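Local coordinates for protein alpha-ketoglutarate-dependent 2,4-dichlorophenoxyacetate dioxygenase (Bradyrhizobium diazoefficiens, PDB 5BKE) that probably acts as a metal- and 2-oxoglutarate-dependent dioxygenase of the TfdA family, oxidising aryloxyalkanoate herbicides such as 2,4-dichlorophenoxyacetate, at residues Q54-A59 / S83-V88; K96-D101 / L106-N111; T142-M147 / D253-D258; H247-H252 / Q273-R278. All blocks are in the same frame, centred on the assembly; numbering follows the deposited sequence.

Contact 1 of 4, residues Q54-A59 / S83-V88. With OGA (N-oxalylglycine), chain O.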
loop_
_atom_site.group_PDB
_atom_site.type_symbol
_atom_site.label_atom_id
_atom_site.label_comp_id
_atom_site.label_asym_id
_atom_site.label_seq_id
_atom_site.Cartn_x
_atom_site.Cartn_y
_atom_site.Cartn_z
ATOM N N GLN C 54 -0.965 38.014 39.808
ATOM C CA GLN C 54 -1.937 37.415 38.884
ATOM C C GLN C 54 -1.251 36.383 37.971
ATOM O O GLN C 54 -1.810 35.314 37.713
ATOM C CB GLN C 54 -2.675 38.486 38.071
ATOM C CG GLN C 54 -3.754 39.241 38.842
ATOM C CD GLN C 54 -4.127 40.582 38.202
ATOM O OE1 GLN C 54 -3.455 41.063 37.285
ATOM N NE2 GLN C 54 -5.194 41.193 38.696
ATOM N N GLN C 55 -0.035 36.709 37.533
ATOM C CA GLN C 55 0.788 35.834 36.699
ATOM C C GLN C 55 1.140 34.525 37.401
ATOM O O GLN C 55 1.043 33.450 36.793
ATOM C CB GLN C 55 2.065 36.567 36.263
ATOM C CG GLN C 55 2.961 35.810 35.287
ATOM C CD GLN C 55 4.177 36.613 34.866
ATOM O OE1 GLN C 55 4.172 37.845 34.928
ATOM N NE2 GLN C 55 5.226 35.922 34.421
ATOM N N MET C 56 1.549 34.622 38.669
ATOM C CA MET C 56 1.941 33.450 39.443
ATOM C C MET C 56 0.726 32.580 39.766
ATOM O O MET C 56 0.806 31.346 39.680
ATOM C CB MET C 56 2.724 33.856 40.703
ATOM C CG MET C 56 3.116 32.708 41.629
ATOM S SD MET C 56 4.176 31.463 40.855
ATOM C CE MET C 56 5.752 32.319 40.784
ATOM N N ALA C 57 -0.392 33.218 40.112
ATOM C CA ALA C 57 -1.655 32.505 40.335
ATOM C C ALA C 57 -2.073 31.663 39.111
ATOM O O ALA C 57 -2.563 30.534 39.264
ATOM C CB ALA C 57 -2.769 33.465 40.745
ATOM N N PHE C 58 -1.861 32.219 37.912
ATOM C CA PHE C 58 -2.109 31.506 36.665
ATOM C C PHE C 58 -1.197 30.282 36.593
ATOM O O PHE C 58 -1.676 29.176 36.371
ATOM C CB PHE C 58 -1.927 32.434 35.439
ATOM C CG PHE C 58 -2.021 31.717 34.088
ATOM C CD1 PHE C 58 -3.114 30.903 33.762
ATOM C CD2 PHE C 58 -1.024 31.885 33.134
ATOM C CE1 PHE C 58 -3.181 30.254 32.524
ATOM C CE2 PHE C 58 -1.090 31.244 31.892
ATOM C CZ PHE C 58 -2.172 30.429 31.590
ATOM N N ALA C 59 0.099 30.488 36.811
ATOM C CA ALA C 59 1.094 29.409 36.784
ATOM C C ALA C 59 0.803 28.289 37.779
ATOM O O ALA C 59 1.058 27.127 37.482
ATOM C CB ALA C 59 2.490 29.965 37.009
ATOM N N SER C 83 7.905 39.985 44.475
ATOM C CA SER C 83 7.050 38.795 44.370
ATOM C C SER C 83 7.824 37.475 44.179
ATOM O O SER C 83 9.041 37.429 44.356
ATOM C CB SER C 83 6.097 38.996 43.198
ATOM O OG SER C 83 6.843 39.093 41.993
ATOM N N GLY C 84 7.104 36.414 43.808
ATOM C CA GLY C 84 7.707 35.123 43.444
ATOM C C GLY C 84 8.511 35.051 42.142
ATOM O O GLY C 84 9.414 34.216 42.012
ATOM N N LEU C 85 8.200 35.942 41.198
ATOM C CA LEU C 85 8.734 35.890 39.826
ATOM C C LEU C 85 10.249 36.023 39.676
ATOM O O LEU C 85 10.903 36.766 40.419
ATOM C CB LEU C 85 8.041 36.927 38.932
ATOM C CG LEU C 85 6.509 36.991 38.858
ATOM C CD1 LEU C 85 6.124 37.868 37.687
ATOM C CD2 LEU C 85 5.838 35.635 38.727
ATOM N N ASN C 86 10.790 35.290 38.704
ATOM C CA ASN C 86 12.185 35.439 38.295
ATOM C C ASN C 86 12.315 36.682 37.428
ATOM O O ASN C 86 11.531 36.907 36.490
ATOM C CB ASN C 86 12.689 34.211 37.524
ATOM C CG ASN C 86 12.238 32.913 38.149
ATOM O OD1 ASN C 86 11.290 32.281 37.669
ATOM N ND2 ASN C 86 12.882 32.528 39.252
ATOM N N ASP C 87 13.307 37.490 37.773
ATOM C CA ASP C 87 13.598 38.698 37.058
ATOM C C ASP C 87 14.537 38.308 35.925
ATOM O O ASP C 87 15.703 37.969 36.156
ATOM C CB ASP C 87 14.222 39.720 38.012
ATOM C CG ASP C 87 14.393 41.092 37.388
ATOM O OD1 ASP C 87 14.167 41.268 36.169
ATOM O OD2 ASP C 87 14.774 42.008 38.136
ATOM N N VAL C 88 13.999 38.313 34.705
ATOM C CA VAL C 88 14.797 38.049 33.496
ATOM C C VAL C 88 14.921 39.318 32.619
ATOM O O VAL C 88 15.151 39.239 31.408
ATOM C CB VAL C 88 14.289 36.809 32.703
ATOM C CG1 VAL C 88 14.466 35.532 33.520
ATOM C CG2 VAL C 88 12.838 36.968 32.287
HETATM C C1 OGA O . 13.625 32.920 30.359
HETATM C C2 OGA O . 14.319 33.328 29.157
HETATM C C4 OGA O . 14.487 35.016 27.377
HETATM C C5 OGA O . 13.919 36.396 27.192
HETATM O O1 OGA O . 13.775 31.731 30.734
HETATM O O2 OGA O . 12.884 33.748 30.933
HETATM O "O2'" OGA O . 15.295 32.673 28.801
HETATM O O3 OGA O . 14.101 37.217 28.121
HETATM N N1 OGA O . 13.826 34.367 28.498
HETATM O O4 OGA O . 13.286 36.653 26.142
#

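Contact 2 of 4, residues K96-D101 / L106-N111. With OGA (N-oxalylglycine), chain O.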
loop_
_atom_site.group_PDB
_atom_site.type_symbol
_atom_site.label_atom_id
_atom_site.label_comp_id
_atom_site.label_asym_id
_atom_site.label_seq_id
_atom_site.Cartn_x
_atom_site.Cartn_y
_atom_site.Cartn_z
ATOM N N LYS C 96 16.492 50.759 36.319
ATOM C CA LYS C 96 16.974 51.176 34.996
ATOM C C LYS C 96 18.120 50.240 34.491
ATOM O O LYS C 96 18.718 49.528 35.311
ATOM C CB LYS C 96 17.304 52.694 34.995
ATOM C CG LYS C 96 18.770 53.110 34.942
ATOM C CD LYS C 96 18.909 54.485 34.287
ATOM C CE LYS C 96 20.049 54.536 33.270
ATOM N NZ LYS C 96 21.411 54.468 33.876
ATOM N N PRO C 97 18.394 50.210 33.153
ATOM C CA PRO C 97 19.338 49.242 32.550
ATOM C C PRO C 97 20.679 49.050 33.254
ATOM O O PRO C 97 21.300 50.019 33.699
ATOM C CB PRO C 97 19.569 49.814 31.152
ATOM C CG PRO C 97 18.264 50.435 30.813
ATOM C CD PRO C 97 17.738 51.016 32.098
ATOM N N LEU C 98 21.103 47.791 33.340
ATOM C CA LEU C 98 22.391 47.409 33.918
ATOM C C LEU C 98 23.558 47.858 33.038
ATOM O O LEU C 98 23.415 47.957 31.814
ATOM C CB LEU C 98 22.457 45.889 34.114
ATOM C CG LEU C 98 21.664 45.192 35.227
ATOM C CD1 LEU C 98 21.462 43.735 34.850
ATOM C CD2 LEU C 98 22.362 45.293 36.577
ATOM N N ALA C 99 24.702 48.117 33.677
ATOM C CA ALA C 99 25.945 48.506 32.997
ATOM C C ALA C 99 26.455 47.395 32.090
ATOM O O ALA C 99 26.377 46.215 32.447
ATOM C CB ALA C 99 27.018 48.884 34.012
ATOM N N LYS C 100 26.979 47.802 30.931
ATOM C CA LYS C 100 27.554 46.930 29.891
ATOM C C LYS C 100 28.512 45.845 30.401
ATOM O O LYS C 100 28.563 44.745 29.843
ATOM C CB LYS C 100 28.290 47.801 28.860
ATOM C CG LYS C 100 28.346 47.243 27.446
ATOM C CD LYS C 100 27.198 47.764 26.587
ATOM C CE LYS C 100 27.282 47.241 25.157
ATOM N NZ LYS C 100 27.014 45.774 25.041
ATOM N N ASP C 101 29.252 46.163 31.463
ATOM C CA ASP C 101 30.316 45.295 31.983
ATOM C C ASP C 101 30.115 44.750 33.419
ATOM O O ASP C 101 31.039 44.149 33.990
ATOM C CB ASP C 101 31.691 45.983 31.817
ATOM C CG ASP C 101 31.803 47.300 32.589
ATOM O OD1 ASP C 101 30.844 48.109 32.584
ATOM O OD2 ASP C 101 32.874 47.530 33.193
ATOM N N LEU C 106 26.438 40.322 32.396
ATOM C CA LEU C 106 27.283 39.337 31.701
ATOM C C LEU C 106 26.825 37.888 31.903
ATOM O O LEU C 106 26.928 37.068 30.985
ATOM C CB LEU C 106 28.766 39.497 32.079
ATOM C CG LEU C 106 29.575 40.732 31.634
ATOM C CD1 LEU C 106 31.026 40.585 32.075
ATOM C CD2 LEU C 106 29.509 41.015 30.131
ATOM N N PHE C 107 26.317 37.598 33.100
ATOM C CA PHE C 107 25.676 36.323 33.413
ATOM C C PHE C 107 24.328 36.178 32.678
ATOM O O PHE C 107 24.027 35.100 32.159
ATOM C CB PHE C 107 25.503 36.186 34.929
ATOM C CG PHE C 107 25.208 34.780 35.396
ATOM C CD1 PHE C 107 23.880 34.321 35.515
ATOM C CD2 PHE C 107 26.250 33.911 35.751
ATOM C CE1 PHE C 107 23.607 33.026 35.959
ATOM C CE2 PHE C 107 25.979 32.619 36.199
ATOM C CZ PHE C 107 24.660 32.176 36.298
ATOM N N ASN C 108 23.540 37.263 32.626
ATOM C CA ASN C 108 22.228 37.312 31.930
ATOM C C ASN C 108 22.316 37.124 30.414
ATOM O O ASN C 108 21.317 36.809 29.767
ATOM C CB ASN C 108 21.512 38.640 32.192
ATOM C CG ASN C 108 20.953 38.757 33.601
ATOM O OD1 ASN C 108 21.041 37.832 34.420
ATOM N ND2 ASN C 108 20.367 39.917 33.890
ATOM N N LEU C 109 23.505 37.348 29.858
ATOM C CA LEU C 109 23.785 37.110 28.446
ATOM C C LEU C 109 23.722 35.620 28.094
ATOM O O LEU C 109 23.554 35.268 26.926
ATOM C CB LEU C 109 25.131 37.728 28.043
ATOM C CG LEU C 109 25.178 39.262 27.917
ATOM C CD1 LEU C 109 26.595 39.733 27.621
ATOM C CD2 LEU C 109 24.201 39.790 26.862
ATOM N N GLY C 110 23.832 34.768 29.117
ATOM C CA GLY C 110 23.555 33.339 29.022
ATOM C C GLY C 110 22.226 32.993 28.364
ATOM O O GLY C 110 22.132 31.996 27.652
ATOM N N ASN C 111 21.212 33.827 28.584
ATOM C CA ASN C 111 19.888 33.627 27.986
ATOM C C ASN C 111 19.896 33.708 26.450
ATOM O O ASN C 111 18.950 33.256 25.808
ATOM C CB ASN C 111 18.838 34.572 28.601
ATOM C CG ASN C 111 18.326 34.089 29.958
ATOM O OD1 ASN C 111 18.706 33.019 30.444
ATOM N ND2 ASN C 111 17.451 34.879 30.572
HETATM C C1 OGA O . 13.625 32.920 30.359
HETATM C C2 OGA O . 14.319 33.328 29.157
HETATM C C4 OGA O . 14.487 35.016 27.377
HETATM C C5 OGA O . 13.919 36.396 27.192
HETATM O O1 OGA O . 13.775 31.731 30.734
HETATM O O2 OGA O . 12.884 33.748 30.933
HETATM O "O2'" OGA O . 15.295 32.673 28.801
HETATM O O3 OGA O . 14.101 37.217 28.121
HETATM N N1 OGA O . 13.826 34.367 28.498
HETATM O O4 OGA O . 13.286 36.653 26.142
#

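Contact 3 of 4, residues T142-M147 / D253-D258. With OGA (N-oxalylglycine), chain O.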
loop_
_atom_site.group_PDB
_atom_site.type_symbol
_atom_site.label_atom_id
_atom_site.label_comp_id
_atom_site.label_asym_id
_atom_site.label_seq_id
_atom_site.Cartn_x
_atom_site.Cartn_y
_atom_site.Cartn_z
ATOM N N THR C 142 12.283 36.386 21.115
ATOM C CA THR C 142 12.476 35.099 21.776
ATOM C C THR C 142 12.147 33.966 20.807
ATOM O O THR C 142 11.073 33.938 20.210
ATOM C CB THR C 142 11.686 34.997 23.098
ATOM O OG1 THR C 142 12.014 36.128 23.917
ATOM C CG2 THR C 142 12.048 33.702 23.860
ATOM N N GLU C 143 13.098 33.051 20.640
ATOM C CA GLU C 143 12.956 31.953 19.686
ATOM C C GLU C 143 12.768 30.646 20.445
ATOM O O GLU C 143 13.353 30.458 21.519
ATOM C CB GLU C 143 14.163 31.882 18.740
ATOM C CG GLU C 143 14.367 33.159 17.931
ATOM C CD GLU C 143 15.457 33.088 16.877
ATOM O OE1 GLU C 143 16.273 32.132 16.858
ATOM O OE2 GLU C 143 15.515 34.033 16.065
ATOM N N PHE C 144 11.935 29.772 19.873
ATOM C CA PHE C 144 11.583 28.474 20.429
ATOM C C PHE C 144 11.858 27.366 19.408
ATOM O O PHE C 144 11.614 27.538 18.202
ATOM C CB PHE C 144 10.111 28.464 20.845
ATOM C CG PHE C 144 9.778 29.479 21.911
ATOM C CD1 PHE C 144 9.430 30.801 21.571
ATOM C CD2 PHE C 144 9.829 29.127 23.262
ATOM C CE1 PHE C 144 9.142 31.742 22.562
ATOM C CE2 PHE C 144 9.540 30.059 24.253
ATOM C CZ PHE C 144 9.201 31.369 23.910
ATOM N N ALA C 145 12.365 26.237 19.895
ATOM C CA ALA C 145 12.643 25.088 19.050
ATOM C C ALA C 145 11.939 23.844 19.591
ATOM O O ALA C 145 11.938 23.597 20.807
ATOM C CB ALA C 145 14.137 24.868 18.935
ATOM N N ASP C 146 11.325 23.088 18.680
ATOM C CA ASP C 146 10.542 21.906 19.015
ATOM C C ASP C 146 11.459 20.695 19.043
ATOM O O ASP C 146 11.853 20.184 17.990
ATOM C CB ASP C 146 9.396 21.711 18.008
ATOM C CG ASP C 146 8.474 20.540 18.358
ATOM O OD1 ASP C 146 8.899 19.588 19.062
ATOM O OD2 ASP C 146 7.306 20.567 17.907
ATOM N N MET C 147 11.768 20.229 20.254
ATOM C CA MET C 147 12.692 19.104 20.467
ATOM C C MET C 147 12.162 17.722 20.061
ATOM O O MET C 147 12.960 16.796 19.841
ATOM C CB MET C 147 13.186 19.085 21.921
ATOM C CG MET C 147 14.079 20.265 22.311
ATOM S SD MET C 147 15.604 20.397 21.345
ATOM C CE MET C 147 15.201 21.800 20.313
ATOM N N ASP C 253 2.206 40.809 26.113
ATOM C CA ASP C 253 2.191 39.399 25.710
ATOM C C ASP C 253 2.507 38.529 26.935
ATOM O O ASP C 253 3.254 38.955 27.831
ATOM C CB ASP C 253 3.262 39.103 24.669
ATOM C CG ASP C 253 2.857 39.473 23.253
ATOM O OD1 ASP C 253 1.688 39.845 22.997
ATOM O OD2 ASP C 253 3.754 39.376 22.380
ATOM N N LEU C 254 1.927 37.332 26.971
ATOM C CA LEU C 254 2.430 36.255 27.822
ATOM C C LEU C 254 2.705 35.049 26.941
ATOM O O LEU C 254 1.801 34.545 26.273
ATOM C CB LEU C 254 1.472 35.899 28.973
ATOM C CG LEU C 254 2.025 34.853 29.971
ATOM C CD1 LEU C 254 1.757 35.236 31.417
ATOM C CD2 LEU C 254 1.559 33.421 29.697
ATOM N N VAL C 255 3.958 34.609 26.945
ATOM C CA VAL C 255 4.366 33.386 26.267
ATOM C C VAL C 255 4.787 32.370 27.326
ATOM O O VAL C 255 5.585 32.676 28.222
ATOM C CB VAL C 255 5.485 33.633 25.222
ATOM C CG1 VAL C 255 5.872 32.347 24.513
ATOM C CG2 VAL C 255 5.024 34.656 24.182
ATOM N N MET C 256 4.217 31.173 27.232
ATOM C CA MET C 256 4.543 30.079 28.146
ATOM C C MET C 256 4.987 28.845 27.386
ATOM O O MET C 256 4.444 28.526 26.318
ATOM C CB MET C 256 3.393 29.776 29.111
ATOM C CG MET C 256 2.105 29.262 28.498
ATOM S SD MET C 256 0.775 29.014 29.703
ATOM C CE MET C 256 1.501 27.851 30.870
ATOM N N TRP C 257 5.999 28.168 27.916
ATOM C CA TRP C 257 6.586 27.034 27.224
ATOM C C TRP C 257 6.813 25.835 28.136
ATOM O O TRP C 257 7.012 25.996 29.356
ATOM C CB TRP C 257 7.869 27.437 26.481
ATOM C CG TRP C 257 8.974 27.991 27.350
ATOM C CD1 TRP C 257 9.970 27.274 27.968
ATOM C CD2 TRP C 257 9.216 29.371 27.669
ATOM N NE1 TRP C 257 10.796 28.118 28.661
ATOM C CE2 TRP C 257 10.367 29.410 28.496
ATOM C CE3 TRP C 257 8.565 30.577 27.352
ATOM C CZ2 TRP C 257 10.888 30.608 29.007
ATOM C CZ3 TRP C 257 9.084 31.774 27.854
ATOM C CH2 TRP C 257 10.233 31.776 28.679
ATOM N N ASP C 258 6.762 24.645 27.536
ATOM C CA ASP C 258 7.099 23.421 28.230
ATOM C C ASP C 258 8.581 23.148 28.050
ATOM O O ASP C 258 9.053 22.861 26.938
ATOM C CB ASP C 258 6.243 22.244 27.749
ATOM C CG ASP C 258 6.446 20.986 28.587
ATOM O OD1 ASP C 258 7.244 20.999 29.559
ATOM O OD2 ASP C 258 5.784 19.969 28.281
HETATM C C1 OGA O . 13.625 32.920 30.359
HETATM C C2 OGA O . 14.319 33.328 29.157
HETATM C C4 OGA O . 14.487 35.016 27.377
HETATM C C5 OGA O . 13.919 36.396 27.192
HETATM O O1 OGA O . 13.775 31.731 30.734
HETATM O O2 OGA O . 12.884 33.748 30.933
HETATM O "O2'" OGA O . 15.295 32.673 28.801
HETATM O O3 OGA O . 14.101 37.217 28.121
HETATM N N1 OGA O . 13.826 34.367 28.498
HETATM O O4 OGA O . 13.286 36.653 26.142
#

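Contact 4 of 4, residues H247-H252 / Q273-R278. With OGA (N-oxalylglycine), chain O.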
loop_
_atom_site.group_PDB
_atom_site.type_symbol
_atom_site.label_atom_id
_atom_site.label_comp_id
_atom_site.label_asym_id
_atom_site.label_seq_id
_atom_site.Cartn_x
_atom_site.Cartn_y
_atom_site.Cartn_z
ATOM N N HIS C 247 9.257 34.527 18.069
ATOM C CA HIS C 247 8.290 35.412 18.710
ATOM C C HIS C 247 8.777 36.853 18.708
ATOM O O HIS C 247 9.853 37.162 19.245
ATOM C CB HIS C 247 7.923 34.984 20.137
ATOM C CG HIS C 247 6.779 35.765 20.705
ATOM N ND1 HIS C 247 5.471 35.542 20.332
ATOM C CD2 HIS C 247 6.747 36.801 21.575
ATOM C CE1 HIS C 247 4.679 36.382 20.974
ATOM N NE2 HIS C 247 5.430 37.161 21.731
ATOM N N LYS C 248 7.961 37.711 18.093
ATOM C CA LYS C 248 8.139 39.150 18.078
ATOM C C LYS C 248 7.232 39.726 19.165
ATOM O O LYS C 248 6.009 39.549 19.136
ATOM C CB LYS C 248 7.757 39.699 16.705
ATOM C CG LYS C 248 8.339 41.060 16.373
ATOM C CD LYS C 248 7.416 41.835 15.429
ATOM C CE LYS C 248 8.178 42.836 14.566
ATOM N NZ LYS C 248 9.008 43.778 15.375
ATOM N N TRP C 249 7.842 40.411 20.128
ATOM C CA TRP C 249 7.138 40.838 21.346
ATOM C C TRP C 249 6.228 42.055 21.157
ATOM O O TRP C 249 6.618 43.053 20.545
ATOM C CB TRP C 249 8.149 41.111 22.462
ATOM C CG TRP C 249 8.766 39.875 23.018
ATOM C CD1 TRP C 249 10.007 39.379 22.739
ATOM C CD2 TRP C 249 8.168 38.965 23.947
ATOM N NE1 TRP C 249 10.220 38.217 23.442
ATOM C CE2 TRP C 249 9.111 37.944 24.195
ATOM C CE3 TRP C 249 6.929 38.927 24.612
ATOM C CZ2 TRP C 249 8.849 36.872 25.069
ATOM C CZ3 TRP C 249 6.669 37.870 25.494
ATOM C CH2 TRP C 249 7.628 36.855 25.711
ATOM N N LYS C 250 5.016 41.954 21.687
ATOM C CA LYS C 250 4.139 43.107 21.883
ATOM C C LYS C 250 3.919 43.287 23.374
ATOM O O LYS C 250 3.970 42.313 24.137
ATOM C CB LYS C 250 2.787 42.930 21.172
ATOM C CG LYS C 250 2.848 42.958 19.648
ATOM C CD LYS C 250 1.548 42.421 19.051
ATOM C CE LYS C 250 1.771 41.712 17.718
ATOM N NZ LYS C 250 2.156 42.664 16.635
ATOM N N LEU C 251 3.659 44.534 23.769
ATOM C CA LEU C 251 3.368 44.906 25.148
ATOM C C LEU C 251 2.247 44.069 25.756
ATOM O O LEU C 251 1.187 43.912 25.149
ATOM C CB LEU C 251 3.035 46.401 25.234
ATOM C CG LEU C 251 2.765 47.023 26.612
ATOM C CD1 LEU C 251 3.929 46.793 27.568
ATOM C CD2 LEU C 251 2.483 48.507 26.458
ATOM N N HIS C 252 2.509 43.533 26.952
ATOM C CA HIS C 252 1.601 42.621 27.671
ATOM C C HIS C 252 1.323 41.263 27.006
ATOM O O HIS C 252 0.319 40.622 27.318
ATOM C CB HIS C 252 0.279 43.308 28.069
ATOM C CG HIS C 252 0.460 44.610 28.787
ATOM N ND1 HIS C 252 -0.338 45.706 28.544
ATOM C CD2 HIS C 252 1.350 44.995 29.734
ATOM C CE1 HIS C 252 0.044 46.707 29.316
ATOM N NE2 HIS C 252 1.068 46.302 30.046
ATOM N N GLN C 273 18.569 50.364 26.446
ATOM C CA GLN C 273 17.110 50.541 26.576
ATOM C C GLN C 273 16.441 49.523 27.515
ATOM O O GLN C 273 16.849 48.356 27.537
ATOM C CB GLN C 273 16.447 50.520 25.207
ATOM C CG GLN C 273 16.541 51.859 24.507
ATOM C CD GLN C 273 15.922 51.827 23.138
ATOM O OE1 GLN C 273 14.703 51.950 22.994
ATOM N NE2 GLN C 273 16.756 51.667 22.115
ATOM N N PRO C 274 15.419 49.961 28.295
ATOM C CA PRO C 274 14.822 49.045 29.278
ATOM C C PRO C 274 14.142 47.835 28.621
ATOM O O PRO C 274 13.563 47.954 27.538
ATOM C CB PRO C 274 13.796 49.923 30.005
ATOM C CG PRO C 274 13.469 51.009 29.045
ATOM C CD PRO C 274 14.743 51.274 28.302
ATOM N N ARG C 275 14.265 46.678 29.262
ATOM C CA ARG C 275 13.599 45.463 28.829
ATOM C C ARG C 275 13.102 44.781 30.085
ATOM O O ARG C 275 13.863 44.095 30.746
ATOM C CB ARG C 275 14.570 44.555 28.058
ATOM C CG ARG C 275 13.886 43.364 27.404
ATOM C CD ARG C 275 14.816 42.606 26.485
ATOM N NE ARG C 275 14.086 41.607 25.698
ATOM C CZ ARG C 275 13.957 40.319 26.025
ATOM N NH1 ARG C 275 14.511 39.832 27.142
ATOM N NH2 ARG C 275 13.265 39.513 25.229
ATOM N N ASP C 276 11.837 45.004 30.427
ATOM C CA ASP C 276 11.255 44.456 31.646
ATOM C C ASP C 276 10.440 43.194 31.332
ATOM O O ASP C 276 9.268 43.263 30.922
ATOM C CB ASP C 276 10.433 45.513 32.398
ATOM C CG ASP C 276 10.047 45.079 33.809
ATOM O OD1 ASP C 276 10.270 43.907 34.190
ATOM O OD2 ASP C 276 9.499 45.923 34.552
ATOM N N MET C 277 11.102 42.051 31.526
ATOM C CA MET C 277 10.539 40.729 31.267
ATOM C C MET C 277 10.574 39.934 32.572
ATOM O O MET C 277 11.621 39.858 33.236
ATOM C CB MET C 277 11.331 39.993 30.167
ATOM C CG MET C 277 11.558 40.769 28.873
ATOM S SD MET C 277 10.046 41.176 27.958
ATOM C CE MET C 277 9.614 39.566 27.291
ATOM N N ARG C 278 9.428 39.361 32.933
ATOM C CA ARG C 278 9.242 38.677 34.220
ATOM C C ARG C 278 8.662 37.273 34.013
ATOM O O ARG C 278 7.705 37.096 33.261
ATOM C CB ARG C 278 8.336 39.502 35.134
ATOM C CG ARG C 278 8.716 40.973 35.223
ATOM C CD ARG C 278 7.878 41.725 36.233
ATOM N NE ARG C 278 8.208 43.144 36.211
ATOM C CZ ARG C 278 7.621 44.087 36.949
ATOM N NH1 ARG C 278 6.642 43.794 37.803
ATOM N NH2 ARG C 278 8.023 45.347 36.822
HETATM C C1 OGA O . 13.625 32.920 30.359
HETATM C C2 OGA O . 14.319 33.328 29.157
HETATM C C4 OGA O . 14.487 35.016 27.377
HETATM C C5 OGA O . 13.919 36.396 27.192
HETATM O O1 OGA O . 13.775 31.731 30.734
HETATM O O2 OGA O . 12.884 33.748 30.933
HETATM O "O2'" OGA O . 15.295 32.673 28.801
HETATM O O3 OGA O . 14.101 37.217 28.121
HETATM N N1 OGA O . 13.826 34.367 28.498
HETATM O O4 OGA O . 13.286 36.653 26.142
#

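Contact 1 of 4, residues Q54-A59 / S83-V88
Leu85 straddles the gap between Gln55 and Met56, one methyl for each, where helix 52-59, lying on the main sheet of the double-stranded beta-helix (cupin) fold, meets the loop leading into its outermost strand 86-87. Its side chain crosses that of Gln55 at a slant: Leu85 CD1 comes to 3.4 Å from Gln55 OE1. The amide itself is engaged by other parts of the barrel, OE1 taking a hydrogen bond from Arg133 and NE2 giving one to Arg278 O, which fixes the rotation of the flat group that CD1 touches. Met56 runs past Leu85 in the opposite direction. Its CG is anti to the backbone N (chi1 177°), and bends at chi2 and chi3 bring the terminal methyl round, so that Met56 CE lies 3.9 Å from Leu85 CD2 and 4.1 Å from Gly84 C. Further along, strand 86-87 pairs with strand 276-281, and the chain arrives at Val88 in the N-oxalylglycine pocket. There Val88 CG1 and Val88 CG2 are each 3.5 Å from carboxylate oxygen OGA O2.

Contact 2 of 4, residues K96-D101 / L106-N111
Leu106 lays its two methyls against the backbone of Lys100 and Asp101, where the loop before helix 103-108 doubles back beside that helix, a local loop-helix contact at the surface of the TfdA-family domain. Leu106 CG lies anti to its own carbonyl carbon (chi1 -69°), and the branch splits over two successive peptide carbonyls in van der Waals contact: Leu106 CD2 is 3.9 Å from Lys100 O, and Leu106 CD1 is 4.0 Å from Asp101 O. Asp101 takes part through its main chain, its CB pointing away from the helix. Leu106 also packs on Ser223 of a second subunit, so this corner of the contact lies at a subunit interface. Leu98 makes the other touch, its side chain crossing that of Asn108 at about a right angle. Residues 109-111 form a 3-10 turn, with Gly110 N bonding to Phe107 O, which carries Asn111 to the N-oxalylglycine pocket, where Asn111 CG is 3.5 Å from OGA O2'. Back at the loop, the methyl Leu98 CD1 makes a van der Waals contact of 4.1 Å with Asn108 ND2.

Contact 3 of 4, residues T142-M147 / D253-D258
Val255 is the first residue of 253-258 to meet the facing strand, and it does so through one methyl: Val255 CG1 is 3.5 Å from Phe144 CZ, the two side chains coming from opposite directions. Met256, next along, points its CB away from strand 142-146, as the alternation of a beta strand requires, and packs on Leu43 and Phe45 instead. The two strands belong to different sheets of the double-stranded beta-helix, the core fold of 2-oxoglutarate-dependent dioxygenases, and Phe144 projects into the interior between them. Trp257 then turns inward again. Its CG stands between the backbone N and the carbonyl carbon (chi1 60°), bringing the indole across the Phe144 side chain, its six-membered ring at 56° to the Phe144 ring, an oblique pairing. Phe144 CE2 comes to 3.3 Å from Trp257 CE3, a close approach. Past this meeting the far edge of the indole reaches the ligand, Trp257 CZ2 lying 3.5 Å from OGA O1 near the ring plane. Across on the facing strand, Thr142 OG1 donates a 2.6 Å hydrogen bond to OGA O4.

Contact 4 of 4, residues H247-H252 / Q273-R278
Trp249 and Met277 meet in a Met-aromatic and CH-pi contact between the loop after strand 244-247 and strand 276-281 of the double-stranded beta-helix, beside the glycine carboxylate (C5, O3 and O4) of N-oxalylglycine. Met277, bent at chi2 and chi3, sets its methyl over the centre of the indole's six-membered ring, Met277 CE being 3.4 Å from the Trp249 ring centroid and only 7° off the normal. The opposite face is covered by His247 CD2. The polar contacts to the ligand come from Arg275. Extended from CG to NE, it presents its guanidinium edge-on to that carboxylate in a two-pronged grip: Arg275 NH1 donates to OGA O3 at 2.8 Å, and Arg275 NH2 to OGA O4 at 3.0 Å. NH2 also bonds Gly140 O, and Tyr269 makes a cation-pi contact with the group. Trp249 NE1 lies near the guanidinium edge, the planes turned 80° apart, while its N-H is given to Thr142 OG1. A salt bridge closes side-on within 273-278, with Arg278 NE 3.0 Å from Asp276 OD1 and Arg278 NH2 2.8 Å from Asp276 OD2.

Overall arrangement
All four contacts reach N-oxalylglycine from different parts of the fold. Contacts 3 and 4, with centres about 14 Å apart, interlock: their segments alternate along the chain, and Thr142 OG1 lies 2.8 Å from Trp249 NE1, linking the residues beside the ligand's O4. Contact 1 joins contact 4 through neighbouring strands, with Val88 N 3.2 Å from Met277 O, while helix 52-59 is tied to the same strand, 276-281, by Gln55. Contact 2, lying farther out, meets contact 1 where Val88 CG1 is 4.2 Å from Asn111 ND2. The manganese ion, held by His115, Asp117 and His264, lies about 4 Å from the Trp257 side chain but about 10 Å from that of Arg275.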